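Local coordinates for putative transcriptional regulator protein, LacI family (Rhizobium etli, PDB 3MIZ), which probably binds cis-regulatory DNA and controls transcription, as repressors of the LacI family do, at residues I36-N41 with P252-G257; G73-T78 with K262-L267; L127-R132 with L284-S289; I137-N140 with G145-L148; L171-D174 with A179-N182. All blocks are in the same frame, centred on the assembly; numbering follows the deposited sequence.

How the contacts relate
Contacts 1 and 2 share helix 253-268, fixing its start to helix 30-42 and its later turns to strand 73-78; they touch where Trp39 packs on Asn265 and Lys262. Contact 2 is buried and held by leucine packing, with no polar bond, whereas contact 1 is partly buried and adds a phenol-carboxylate bond. About 36 Å from the centre of contact 2, contact 3 is a surface pair of long charged side chains with a bridging water. Contacts 4 and 5 both reach one mixed sheet, through neighbouring strands 134-138 and 167-174, and are joined through Asn140 and Glu180. Contact 4 mixes methyl packing with a long salt bridge and a bridging water, while contact 5 rests on main-chain bonds of a hairpin.

Contact 1: I36-N41 with P252-G257; sequences IQDWAN and PYYDLG
The phenol of Tyr254 donates a hydrogen bond to the carboxylate of Asp38, OH to OD2 2.7 Å, on the anti lone pair, the one turned away from the other carboxylate oxygen. The acid meets the ring at its edge, with Asp38 CG in the ring plane and OD2 also 3.2 Å from Tyr254 CE1, and the carboxylate plane stands 76° from the ring. Tyr254 reaches this far because its CG lies anti to the backbone N (chi1 -178°), which sends the ring across to helix 30-42. Its aromatic system also serves Arg34 as a cation-pi partner, while Arg258 packs on Asp38. A phenylalanine here would probably cost Asp38 OD2 this hydroxyl partner, and with it the polar tie between the helices. Deeper in, the backbones come together, Ile36 CA lying 4.5 Å from Gly257 CA. Glycine suits this place because a beta carbon would run into the backbone N of Ile36. The branched Ile36 fills the join with CG1, 3.8 Å from Gly257 CA, and also packs on Ile98 and on Ile47 of strand 46-51. Trp39 continues the interface by touching Arg258, Ala261 and Asn265 further along helix 253-268. Two helices meeting closely at a glycine, with a tyrosine-aspartate hydrogen bond beside it, here unite the early helix 30-42 with the late helix 253-268 in one lobe of the periplasmic-binding-protein-like fold.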
# COMPACT_ATOMS: atom_id res chain seq x y z
N ILE A 36 -6.00 4.13 14.71
CA ILE A 36 -5.69 5.22 15.64
C ILE A 36 -6.55 6.44 15.30
O ILE A 36 -7.22 7.00 16.17
CB ILE A 36 -4.21 5.66 15.53
CG1 ILE A 36 -3.26 4.52 15.90
CG2 ILE A 36 -3.96 6.86 16.44
CD1 ILE A 36 -3.37 4.07 17.31
N GLN A 37 -6.53 6.84 14.03
CA GLN A 37 -7.28 8.01 13.59
C GLN A 37 -8.77 7.88 13.88
O GLN A 37 -9.38 8.82 14.39
CB GLN A 37 -7.04 8.26 12.09
CG GLN A 37 -7.53 9.60 11.58
CD GLN A 37 -6.67 10.77 12.04
OE1 GLN A 37 -5.51 10.88 11.66
NE2 GLN A 37 -7.25 11.65 12.86
N ASP A 38 -9.35 6.73 13.56
CA ASP A 38 -10.78 6.51 13.82
C ASP A 38 -11.09 6.70 15.30
O ASP A 38 -12.07 7.36 15.66
CB ASP A 38 -11.21 5.12 13.37
CG ASP A 38 -11.49 5.05 11.88
OD1 ASP A 38 -11.22 6.05 11.19
OD2 ASP A 38 -11.99 4.00 11.42
N TRP A 39 -10.26 6.11 16.17
CA TRP A 39 -10.47 6.26 17.60
C TRP A 39 -10.33 7.74 17.99
O TRP A 39 -11.14 8.26 18.76
CB TRP A 39 -9.43 5.44 18.38
CG TRP A 39 -9.62 5.55 19.86
CD1 TRP A 39 -10.43 4.78 20.64
CD2 TRP A 39 -9.06 6.55 20.72
NE1 TRP A 39 -10.43 5.25 21.93
CE2 TRP A 39 -9.59 6.33 22.01
CE3 TRP A 39 -8.18 7.61 20.52
CZ2 TRP A 39 -9.27 7.14 23.10
CZ3 TRP A 39 -7.85 8.42 21.60
CH2 TRP A 39 -8.40 8.18 22.88
N ALA A 40 -9.31 8.40 17.46
CA ALA A 40 -9.07 9.81 17.75
C ALA A 40 -10.26 10.70 17.40
O ALA A 40 -10.63 11.60 18.16
CB ALA A 40 -7.82 10.28 17.02
N ASN A 41 -10.87 10.44 16.24
CA ASN A 41 -12.02 11.24 15.81
C ASN A 41 -13.21 11.04 16.74
O ASN A 41 -14.02 11.96 16.92
CB ASN A 41 -12.43 10.89 14.37
CG ASN A 41 -11.33 11.17 13.36
OD1 ASN A 41 -10.47 12.02 13.58
ND2 ASN A 41 -11.38 10.47 12.23
N PRO A 252 -4.51 -8.06 12.84
CA PRO A 252 -5.48 -7.13 13.44
C PRO A 252 -4.97 -5.69 13.55
O PRO A 252 -5.06 -5.06 14.60
CB PRO A 252 -5.75 -7.76 14.80
CG PRO A 252 -4.40 -8.28 15.17
CD PRO A 252 -3.92 -8.93 13.88
N TYR A 253 -4.45 -5.16 12.44
CA TYR A 253 -3.92 -3.81 12.42
C TYR A 253 -4.89 -2.73 12.87
O TYR A 253 -4.56 -1.93 13.74
CB TYR A 253 -3.38 -3.47 11.03
CG TYR A 253 -2.02 -4.06 10.75
CD1 TYR A 253 -1.13 -4.29 11.80
CD2 TYR A 253 -1.60 -4.34 9.46
CE1 TYR A 253 0.14 -4.80 11.57
CE2 TYR A 253 -0.31 -4.85 9.22
CZ TYR A 253 0.55 -5.07 10.28
OH TYR A 253 1.82 -5.54 10.07
N TYR A 254 -6.08 -2.72 12.28
CA TYR A 254 -7.08 -1.73 12.64
C TYR A 254 -7.35 -1.76 14.15
O TYR A 254 -7.35 -0.72 14.81
CB TYR A 254 -8.37 -1.98 11.86
CG TYR A 254 -9.45 -0.96 12.13
CD1 TYR A 254 -9.35 0.34 11.65
CD2 TYR A 254 -10.56 -1.29 12.91
CE1 TYR A 254 -10.33 1.30 11.94
CE2 TYR A 254 -11.53 -0.35 13.21
CZ TYR A 254 -11.41 0.94 12.72
OH TYR A 254 -12.37 1.88 13.04
N ASP A 255 -7.56 -2.96 14.68
CA ASP A 255 -7.83 -3.12 16.11
C ASP A 255 -6.62 -2.77 16.97
O ASP A 255 -6.77 -2.24 18.07
CB ASP A 255 -8.27 -4.55 16.43
CG ASP A 255 -9.63 -4.89 15.84
OD1 ASP A 255 -10.52 -4.01 15.82
OD2 ASP A 255 -9.81 -6.04 15.40
N LEU A 256 -5.42 -3.07 16.48
CA LEU A 256 -4.20 -2.73 17.22
C LEU A 256 -4.13 -1.22 17.40
O LEU A 256 -3.75 -0.73 18.46
CB LEU A 256 -2.94 -3.21 16.49
CG LEU A 256 -2.60 -4.69 16.59
CD1 LEU A 256 -1.43 -5.02 15.67
CD2 LEU A 256 -2.25 -5.03 18.04
N GLY A 257 -4.48 -0.50 16.34
CA GLY A 257 -4.46 0.95 16.40
C GLY A 257 -5.50 1.49 17.36
O GLY A 257 -5.20 2.33 18.21

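Contact 2: G73-T78 with K262-L267; sequences GVLYVT and KWLNDL
Apolar side-chain packing joins Leu264 to Leu75. The CD2 methyl of Leu264 lies 3.6 Å from Leu75 CG and 3.7 Å from Leu75 CD2, while Leu264 CB closes to 3.9 Å of that same Leu75 CD2. The two side chains meet at a slant, branch against branch. Leu264 sets its CG anti to the backbone N (chi1 176°), and from there its two methyls fork over the strand. Leucine fits both places: each offers a branched, purely apolar end to a buried interface. The strand belongs to the parallel sheet of the Rossmann-like lobe, between strands 15-20 and 95-97, and helix 253-268 lies on it; the axes of strand 73-78 and of helix segment 262-267 come within 9.0 Å, their directions 148° apart, roughly antiparallel. With alanine in place of Leu264 both methyls go, which is likely to open a gap over Leu75 and Gly73. Contacts between methyl and main chain form the second kind. Leu264 CD2 rests 3.8 Å from Gly73 C and 3.7 Å from Val74 N, while CD1 lies 4.0 Å from Val74 O. Such closeness suits glycine at 73, where a beta carbon would collide with Leu264 CD1. The peptide groups beneath are engaged in the sheet itself, Gly73 bonding to Gly17 and Val74 to Val96. Phe16 and Val96 from the flanking strands also touch Leu264.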
# COMPACT_ATOMS: atom_id res chain seq x y z
N GLY A 73 0.73 12.42 24.23
CA GLY A 73 1.24 11.07 24.28
C GLY A 73 1.77 10.63 22.92
O GLY A 73 1.53 11.29 21.91
N VAL A 74 2.48 9.50 22.90
CA VAL A 74 3.04 8.98 21.66
C VAL A 74 2.68 7.52 21.41
O VAL A 74 2.69 6.70 22.32
CB VAL A 74 4.60 9.06 21.66
CG1 VAL A 74 5.17 8.24 20.49
CG2 VAL A 74 5.05 10.49 21.54
N LEU A 75 2.35 7.22 20.16
CA LEU A 75 2.08 5.85 19.78
C LEU A 75 3.28 5.51 18.90
O LEU A 75 3.45 6.07 17.82
CB LEU A 75 0.77 5.76 19.00
CG LEU A 75 -0.43 6.05 19.90
CD1 LEU A 75 -1.68 6.27 19.07
CD2 LEU A 75 -0.62 4.89 20.88
N TYR A 76 4.13 4.64 19.41
CA TYR A 76 5.34 4.22 18.71
C TYR A 76 4.91 3.04 17.86
O TYR A 76 4.68 1.94 18.37
CB TYR A 76 6.37 3.76 19.73
CG TYR A 76 7.76 3.70 19.19
CD1 TYR A 76 8.52 4.86 19.08
CD2 TYR A 76 8.33 2.49 18.80
CE1 TYR A 76 9.81 4.83 18.61
CE2 TYR A 76 9.63 2.44 18.32
CZ TYR A 76 10.37 3.62 18.24
OH TYR A 76 11.67 3.60 17.79
N VAL A 77 4.82 3.26 16.55
CA VAL A 77 4.36 2.23 15.63
C VAL A 77 5.39 1.80 14.59
O VAL A 77 5.97 2.63 13.89
CB VAL A 77 3.09 2.72 14.89
CG1 VAL A 77 2.52 1.62 14.00
CG2 VAL A 77 2.06 3.21 15.89
N THR A 78 5.63 0.50 14.50
CA THR A 78 6.57 0.01 13.50
C THR A 78 5.77 -0.59 12.35
O THR A 78 4.68 -1.14 12.56
CB THR A 78 7.51 -1.05 14.11
OG1 THR A 78 6.75 -2.07 14.77
CG2 THR A 78 8.44 -0.39 15.14
N LYS A 262 -6.60 3.83 22.78
CA LYS A 262 -7.37 3.87 24.01
C LYS A 262 -6.45 3.64 25.21
O LYS A 262 -6.54 4.33 26.22
CB LYS A 262 -8.47 2.80 24.01
CG LYS A 262 -9.32 2.83 25.27
CD LYS A 262 -10.29 1.67 25.35
CE LYS A 262 -11.05 1.70 26.68
NZ LYS A 262 -12.07 0.63 26.77
N TRP A 263 -5.56 2.67 25.07
CA TRP A 263 -4.61 2.34 26.12
C TRP A 263 -3.75 3.56 26.45
O TRP A 263 -3.54 3.88 27.63
CB TRP A 263 -3.73 1.17 25.65
CG TRP A 263 -3.10 0.38 26.76
CD1 TRP A 263 -3.34 0.50 28.10
CD2 TRP A 263 -2.15 -0.68 26.61
NE1 TRP A 263 -2.59 -0.42 28.80
CE2 TRP A 263 -1.85 -1.16 27.91
CE3 TRP A 263 -1.51 -1.27 25.51
CZ2 TRP A 263 -0.96 -2.21 28.13
CZ3 TRP A 263 -0.62 -2.31 25.74
CH2 TRP A 263 -0.35 -2.77 27.04
N LEU A 264 -3.28 4.26 25.42
CA LEU A 264 -2.47 5.45 25.64
C LEU A 264 -3.30 6.51 26.37
O LEU A 264 -2.82 7.19 27.27
CB LEU A 264 -1.96 6.04 24.31
CG LEU A 264 -1.18 7.36 24.41
CD1 LEU A 264 0.08 7.16 25.26
CD2 LEU A 264 -0.80 7.85 23.02
N ASN A 265 -4.56 6.64 25.95
CA ASN A 265 -5.45 7.62 26.56
C ASN A 265 -5.56 7.37 28.06
O ASN A 265 -5.47 8.32 28.85
CB ASN A 265 -6.83 7.56 25.90
CG ASN A 265 -7.70 8.77 26.23
OD1 ASN A 265 -7.32 9.91 25.94
ND2 ASN A 265 -8.86 8.53 26.82
N ASP A 266 -5.75 6.12 28.46
CA ASP A 266 -5.88 5.78 29.88
C ASP A 266 -4.57 6.04 30.63
O ASP A 266 -4.59 6.49 31.77
CB ASP A 266 -6.30 4.32 30.07
CG ASP A 266 -7.66 4.02 29.47
OD1 ASP A 266 -8.52 4.93 29.45
OD2 ASP A 266 -7.88 2.88 29.03
N LEU A 267 -3.45 5.75 29.98
CA LEU A 267 -2.14 5.96 30.59
C LEU A 267 -1.89 7.45 30.81
O LEU A 267 -1.33 7.85 31.83
CB LEU A 267 -1.04 5.40 29.68
CG LEU A 267 0.38 5.47 30.23
CD1 LEU A 267 0.51 4.53 31.43
CD2 LEU A 267 1.37 5.07 29.15

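Contact 3: L127-R132 with L284-S289; sequences LERGHR and LVERSS
The guanidinium of Arg129 and the carboxylate of Glu286 meet obliquely, their planes 74° apart, in a salt bridge that is long at 3.5 Å from NH2 to OE2. Because the two groups are so turned, they do not form the flat, paired contact of a bidentate bridge. A water bridges the same pair: it accepts from Arg129 NH2 at 2.7 Å and donates to Glu286 OE2 at 3.3 Å. The same OE2 is hydrogen-bonded to the hydroxyl of Tyr125, whose ring is in turn a cation-pi partner of Arg129, so one tyrosine probably helps place both charges. A further flat group, the guanidinium of Arg287, has Val285 CG1 3.4 Å above its plane, over the centre of one face.

The backbones stay far apart, the nearest alpha carbons being Arg129 and Ser289 at 12.4 Å, and only long side chains could span the distance. They come from opposite directions: Glu286 stretches out from a CG anti to its own N (chi1 180°), whereas Arg129 bends at its second torsion (chi2 -58°). Arg129 itself sits in a type I turn that runs from Leu127 to Gly130; glycine suits its end, where phi is positive. Arg132 braces this turn through NH1, which bonds Leu127 O at 3.0 Å and also His131 O.

This surface link ties the loop between helix 115-127 and strand 134-138 to the residue just past strand 277-285, at whose end Leu284 packs on Leu122 and Tyr125 of that helix and Val285 on Ala250 of neighbouring strand 248-250.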
# COMPACT_ATOMS: atom_id res chain seq x y z
N LEU A 127 -4.34 -28.96 7.59
CA LEU A 127 -4.25 -30.33 8.12
C LEU A 127 -5.62 -30.96 8.32
O LEU A 127 -5.81 -32.16 8.09
CB LEU A 127 -3.48 -30.34 9.44
CG LEU A 127 -2.04 -29.85 9.37
CD1 LEU A 127 -1.42 -29.80 10.77
CD2 LEU A 127 -1.24 -30.78 8.46
N GLU A 128 -6.58 -30.17 8.78
CA GLU A 128 -7.93 -30.68 9.00
C GLU A 128 -8.65 -30.83 7.66
O GLU A 128 -9.75 -31.39 7.60
CB GLU A 128 -8.71 -29.74 9.93
CG GLU A 128 -8.00 -29.47 11.24
CD GLU A 128 -8.82 -28.63 12.20
OE1 GLU A 128 -9.38 -27.60 11.76
OE2 GLU A 128 -8.91 -28.99 13.39
N ARG A 129 -8.04 -30.32 6.60
CA ARG A 129 -8.62 -30.40 5.26
C ARG A 129 -7.91 -31.43 4.37
O ARG A 129 -7.87 -31.27 3.15
CB ARG A 129 -8.61 -29.03 4.57
CG ARG A 129 -9.35 -27.91 5.31
CD ARG A 129 -10.81 -28.25 5.53
NE ARG A 129 -11.59 -27.10 5.99
CZ ARG A 129 -11.39 -26.45 7.13
NH1 ARG A 129 -10.42 -26.81 7.96
NH2 ARG A 129 -12.19 -25.44 7.46
N GLY A 130 -7.35 -32.46 4.99
CA GLY A 130 -6.69 -33.52 4.25
C GLY A 130 -5.29 -33.36 3.69
O GLY A 130 -4.72 -34.33 3.19
N HIS A 131 -4.72 -32.16 3.77
CA HIS A 131 -3.39 -31.94 3.21
C HIS A 131 -2.29 -32.55 4.08
O HIS A 131 -2.28 -32.38 5.30
CB HIS A 131 -3.16 -30.44 3.00
CG HIS A 131 -4.14 -29.81 2.07
ND1 HIS A 131 -4.08 -29.99 0.70
CD2 HIS A 131 -5.23 -29.05 2.30
CE1 HIS A 131 -5.10 -29.36 0.13
NE2 HIS A 131 -5.81 -28.78 1.08
N ARG A 132 -1.36 -33.24 3.43
CA ARG A 132 -0.28 -33.91 4.13
C ARG A 132 1.08 -33.56 3.55
O ARG A 132 2.11 -33.72 4.21
CB ARG A 132 -0.51 -35.43 4.09
CG ARG A 132 -1.86 -35.86 4.67
CD ARG A 132 -1.87 -35.79 6.18
NE ARG A 132 -3.12 -36.28 6.77
CZ ARG A 132 -4.18 -35.52 7.01
NH1 ARG A 132 -4.16 -34.22 6.71
NH2 ARG A 132 -5.27 -36.04 7.57
N LEU A 284 -8.56 -15.99 11.31
CA LEU A 284 -8.47 -16.78 10.09
C LEU A 284 -9.65 -16.34 9.23
O LEU A 284 -10.80 -16.41 9.66
CB LEU A 284 -8.55 -18.27 10.41
CG LEU A 284 -8.53 -19.26 9.25
CD1 LEU A 284 -7.53 -18.82 8.20
CD2 LEU A 284 -8.18 -20.64 9.78
N VAL A 285 -9.36 -15.87 8.02
CA VAL A 285 -10.41 -15.42 7.10
C VAL A 285 -10.56 -16.48 6.03
O VAL A 285 -9.74 -16.59 5.13
CB VAL A 285 -10.04 -14.08 6.44
CG1 VAL A 285 -11.16 -13.63 5.50
CG2 VAL A 285 -9.77 -13.03 7.51
N GLU A 286 -11.62 -17.27 6.14
CA GLU A 286 -11.86 -18.34 5.18
C GLU A 286 -12.53 -17.84 3.91
O GLU A 286 -13.63 -17.28 3.95
CB GLU A 286 -12.69 -19.45 5.82
CG GLU A 286 -12.98 -20.60 4.88
CD GLU A 286 -13.42 -21.84 5.61
OE1 GLU A 286 -14.10 -21.71 6.65
OE2 GLU A 286 -13.09 -22.95 5.13
N ARG A 287 -11.85 -18.03 2.79
CA ARG A 287 -12.37 -17.62 1.50
C ARG A 287 -12.47 -18.88 0.63
O ARG A 287 -12.99 -19.89 1.11
CB ARG A 287 -11.48 -16.52 0.89
CG ARG A 287 -11.44 -15.23 1.75
CD ARG A 287 -11.21 -13.96 0.94
NE ARG A 287 -11.40 -12.73 1.71
CZ ARG A 287 -10.46 -12.13 2.45
NH1 ARG A 287 -9.24 -12.64 2.53
NH2 ARG A 287 -10.73 -11.01 3.10
N SER A 288 -11.98 -18.88 -0.60
CA SER A 288 -12.12 -20.08 -1.42
C SER A 288 -10.88 -20.59 -2.16
O SER A 288 -11.00 -21.37 -3.12
CB SER A 288 -13.26 -19.89 -2.42
OG SER A 288 -13.07 -18.71 -3.18
N SER A 289 -9.70 -20.19 -1.71
CA SER A 289 -8.45 -20.61 -2.35
C SER A 289 -7.95 -21.96 -1.86
O SER A 289 -6.91 -22.44 -2.30
CB SER A 289 -7.37 -19.56 -2.09
OG SER A 289 -7.15 -19.43 -0.69
O HOH W 1 -14.53 -25.73 6.13

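Contact 4: I137-N140 with G145-L148; sequences IRLN and GAEL
Opposite charges meet where Arg138 NH2 faces Glu147 OE1 at 3.5 Å, a salt bridge whose hydrogen bond is weak and bent, with 142° at the hydrogen. OE1 lies at the guanidinium edge, near its plane, and the other oxygen is almost as near, Glu147 OE2 to Arg138 NH2 being 3.6 Å, so NH2 faces both oxygens, with the weak bond going to OE1. The planes are 69° apart. Arg138 arrives there by bending at its third torsion (chi3 61°), which swings the guanidinium over to the helix. Long, flexible side chains suit this partly exposed spot, and Leu150 and Leu171 pack on the arginine.

Apolar packing fills the deeper part. The methyl of Ala146 faces Leu139, CB to CB 3.6 Å, and Leu139 CG and CD2 lie close to it as well. Ala146 CB also comes within 3.3 Å of Asn140 O, so a small side chain suits a place where the helix passes tight against the main chain. The segments are consecutive elements of a beta-alpha-beta unit: strand 134-138 leads through a short loop into helix 144-160, which returns the chain to strand 167-174.

Water and amide bonds make up the rest. A water accepts from Leu139 N at 2.9 Å and donates to Ala146 O at 3.1 Å, giving the Leu139 amide, just beyond the strand, a partner and linking it to a helical carbonyl. The Asn140 side chain bonds through ND2 to Glu180 OE2 and Gly175 O, and through OD1 to Ile142 N, tying the connecting loop both to itself and to the hairpin beside it.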
# COMPACT_ATOMS: atom_id res chain seq x y z
N ILE A 137 6.55 -21.02 1.43
CA ILE A 137 7.54 -20.14 0.83
C ILE A 137 7.71 -18.97 1.80
O ILE A 137 6.78 -18.18 2.04
CB ILE A 137 7.11 -19.69 -0.57
CG1 ILE A 137 6.86 -20.92 -1.45
CG2 ILE A 137 8.20 -18.86 -1.21
CD1 ILE A 137 6.53 -20.59 -2.90
N ARG A 138 8.90 -18.91 2.37
CA ARG A 138 9.28 -17.93 3.39
C ARG A 138 9.40 -16.46 3.04
O ARG A 138 9.98 -16.08 2.02
CB ARG A 138 10.61 -18.36 4.02
CG ARG A 138 10.60 -19.75 4.62
CD ARG A 138 12.01 -20.20 4.97
NE ARG A 138 12.63 -19.33 5.96
CZ ARG A 138 13.89 -19.46 6.38
NH1 ARG A 138 14.65 -20.43 5.89
NH2 ARG A 138 14.37 -18.64 7.30
N LEU A 139 8.87 -15.64 3.94
CA LEU A 139 8.96 -14.19 3.83
C LEU A 139 10.39 -13.87 4.29
O LEU A 139 11.05 -14.71 4.91
CB LEU A 139 7.94 -13.55 4.78
CG LEU A 139 7.89 -12.02 4.91
CD1 LEU A 139 7.48 -11.39 3.59
CD2 LEU A 139 6.89 -11.65 6.00
N ASN A 140 10.86 -12.67 3.97
CA ASN A 140 12.20 -12.21 4.33
C ASN A 140 12.60 -12.66 5.74
O ASN A 140 11.99 -12.23 6.72
CB ASN A 140 12.28 -10.69 4.25
CG ASN A 140 13.71 -10.17 4.19
OD1 ASN A 140 14.62 -10.76 4.77
ND2 ASN A 140 13.90 -9.06 3.50
N GLY A 145 8.49 -11.45 12.30
CA GLY A 145 7.21 -12.07 11.99
C GLY A 145 7.35 -13.26 11.07
O GLY A 145 6.70 -14.29 11.26
N ALA A 146 8.20 -13.12 10.05
CA ALA A 146 8.42 -14.20 9.08
C ALA A 146 8.90 -15.46 9.77
O ALA A 146 8.41 -16.56 9.50
CB ALA A 146 9.43 -13.76 8.04
N GLU A 147 9.86 -15.30 10.68
CA GLU A 147 10.43 -16.43 11.39
C GLU A 147 9.43 -17.05 12.35
O GLU A 147 9.38 -18.27 12.50
CB GLU A 147 11.68 -16.00 12.16
CG GLU A 147 12.75 -17.07 12.28
CD GLU A 147 13.28 -17.53 10.92
OE1 GLU A 147 13.20 -16.75 9.94
OE2 GLU A 147 13.80 -18.66 10.84
N LEU A 148 8.63 -16.22 13.02
CA LEU A 148 7.64 -16.76 13.96
C LEU A 148 6.57 -17.56 13.23
O LEU A 148 6.09 -18.56 13.74
CB LEU A 148 6.98 -15.63 14.75
CG LEU A 148 7.91 -14.88 15.70
CD1 LEU A 148 7.12 -13.78 16.40
CD2 LEU A 148 8.50 -15.85 16.71
O HOH W 2 7.87 -16.63 6.48

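Contact 5: L171-D174 with A179-N182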
# COMPACT_ATOMS: atom_id res chain seq x y z
N LEU A 171 12.98 -20.39 0.57
CA LEU A 171 13.03 -18.95 0.75
C LEU A 171 12.43 -18.36 -0.52
O LEU A 171 12.56 -18.95 -1.59
CB LEU A 171 14.47 -18.45 0.88
CG LEU A 171 15.21 -18.73 2.19
CD1 LEU A 171 16.67 -18.31 2.04
CD2 LEU A 171 14.54 -17.97 3.32
N GLY A 172 11.78 -17.22 -0.40
CA GLY A 172 11.20 -16.58 -1.57
C GLY A 172 11.87 -15.25 -1.82
O GLY A 172 11.73 -14.66 -2.89
N MSE A 173 12.62 -14.76 -0.84
CA MSE A 173 13.29 -13.48 -0.98
C MSE A 173 14.30 -13.28 0.14
O MSE A 173 14.29 -13.99 1.14
CB MSE A 173 12.26 -12.37 -0.88
CG MSE A 173 11.69 -12.29 0.52
SE MSE A 173 10.42 -10.89 0.69
CE MSE A 173 8.95 -11.69 -0.31
N ASP A 174 15.15 -12.28 -0.05
CA ASP A 174 16.16 -11.94 0.94
C ASP A 174 16.71 -10.57 0.61
O ASP A 174 16.49 -10.05 -0.48
CB ASP A 174 17.28 -12.99 0.97
CG ASP A 174 17.90 -13.21 -0.40
OD1 ASP A 174 18.40 -12.24 -1.01
OD2 ASP A 174 17.91 -14.37 -0.85
N ALA A 179 13.18 -3.91 -0.58
CA ALA A 179 14.16 -3.72 -1.65
C ALA A 179 14.88 -5.05 -1.83
O ALA A 179 16.06 -5.11 -2.19
CB ALA A 179 15.16 -2.64 -1.27
N GLU A 180 14.15 -6.13 -1.57
CA GLU A 180 14.69 -7.47 -1.64
C GLU A 180 14.97 -8.03 -3.02
O GLU A 180 14.50 -7.53 -4.04
CB GLU A 180 13.76 -8.44 -0.92
CG GLU A 180 13.61 -8.15 0.56
CD GLU A 180 12.24 -7.61 0.91
OE1 GLU A 180 11.70 -6.80 0.12
OE2 GLU A 180 11.71 -7.98 1.98
N ASN A 181 15.79 -9.07 -3.00
CA ASN A 181 16.13 -9.83 -4.19
C ASN A 181 14.92 -10.75 -4.08
O ASN A 181 14.81 -11.52 -3.14
CB ASN A 181 17.45 -10.57 -3.92
CG ASN A 181 17.76 -11.63 -4.95
OD1 ASN A 181 17.27 -11.60 -6.08
ND2 ASN A 181 18.61 -12.57 -4.56
N ASN A 182 13.99 -10.65 -5.03
CA ASN A 182 12.76 -11.42 -4.96
C ASN A 182 12.63 -12.52 -6.03
O ASN A 182 12.65 -12.24 -7.22
CB ASN A 182 11.58 -10.44 -5.04
CG ASN A 182 10.25 -11.12 -4.84
OD1 ASN A 182 9.90 -12.04 -5.58
ND2 ASN A 182 9.48 -10.66 -3.85
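Both Met173, a selenomethionine, and Asp174 set CG between the backbone N and the carbonyl carbon (chi1 68° and 54°), and the side chains of these successive residues leave opposite faces of the strand. Met173 SE thereby comes to 3.4 Å from Glu180 OE2, an oxygen also held by Asn140, and its methyl CE lies 3.7 Å from Asn182 ND2. On the other face Asp174 and Asn181 run side by side, pointing the same way with their planes 64° apart; Asp174 OD1 is 3.5 Å from Asn181 CB. The two strands form a beta hairpin in which strand 181-182 is the outermost strand of the mixed sheet within this chain. Asp174 and Asn181 are its antiparallel hydrogen-bonded pair: Asp174 N gives to Asn181 O at 3.2 Å and Asn181 N to Asp174 O at 2.8 Å. Met173 and Asn182 make the adjoining non-hydrogen-bonded pair, and a CA-H...O contact from Met173 CA to Asn181 O, 3.3 Å, adds to the seam. Polar residues suit this edge because several find further partners: Asp174 OD2 bonds Tyr183 OH, and Asn182 OD1 takes Gln211 NE2 and Val184 N.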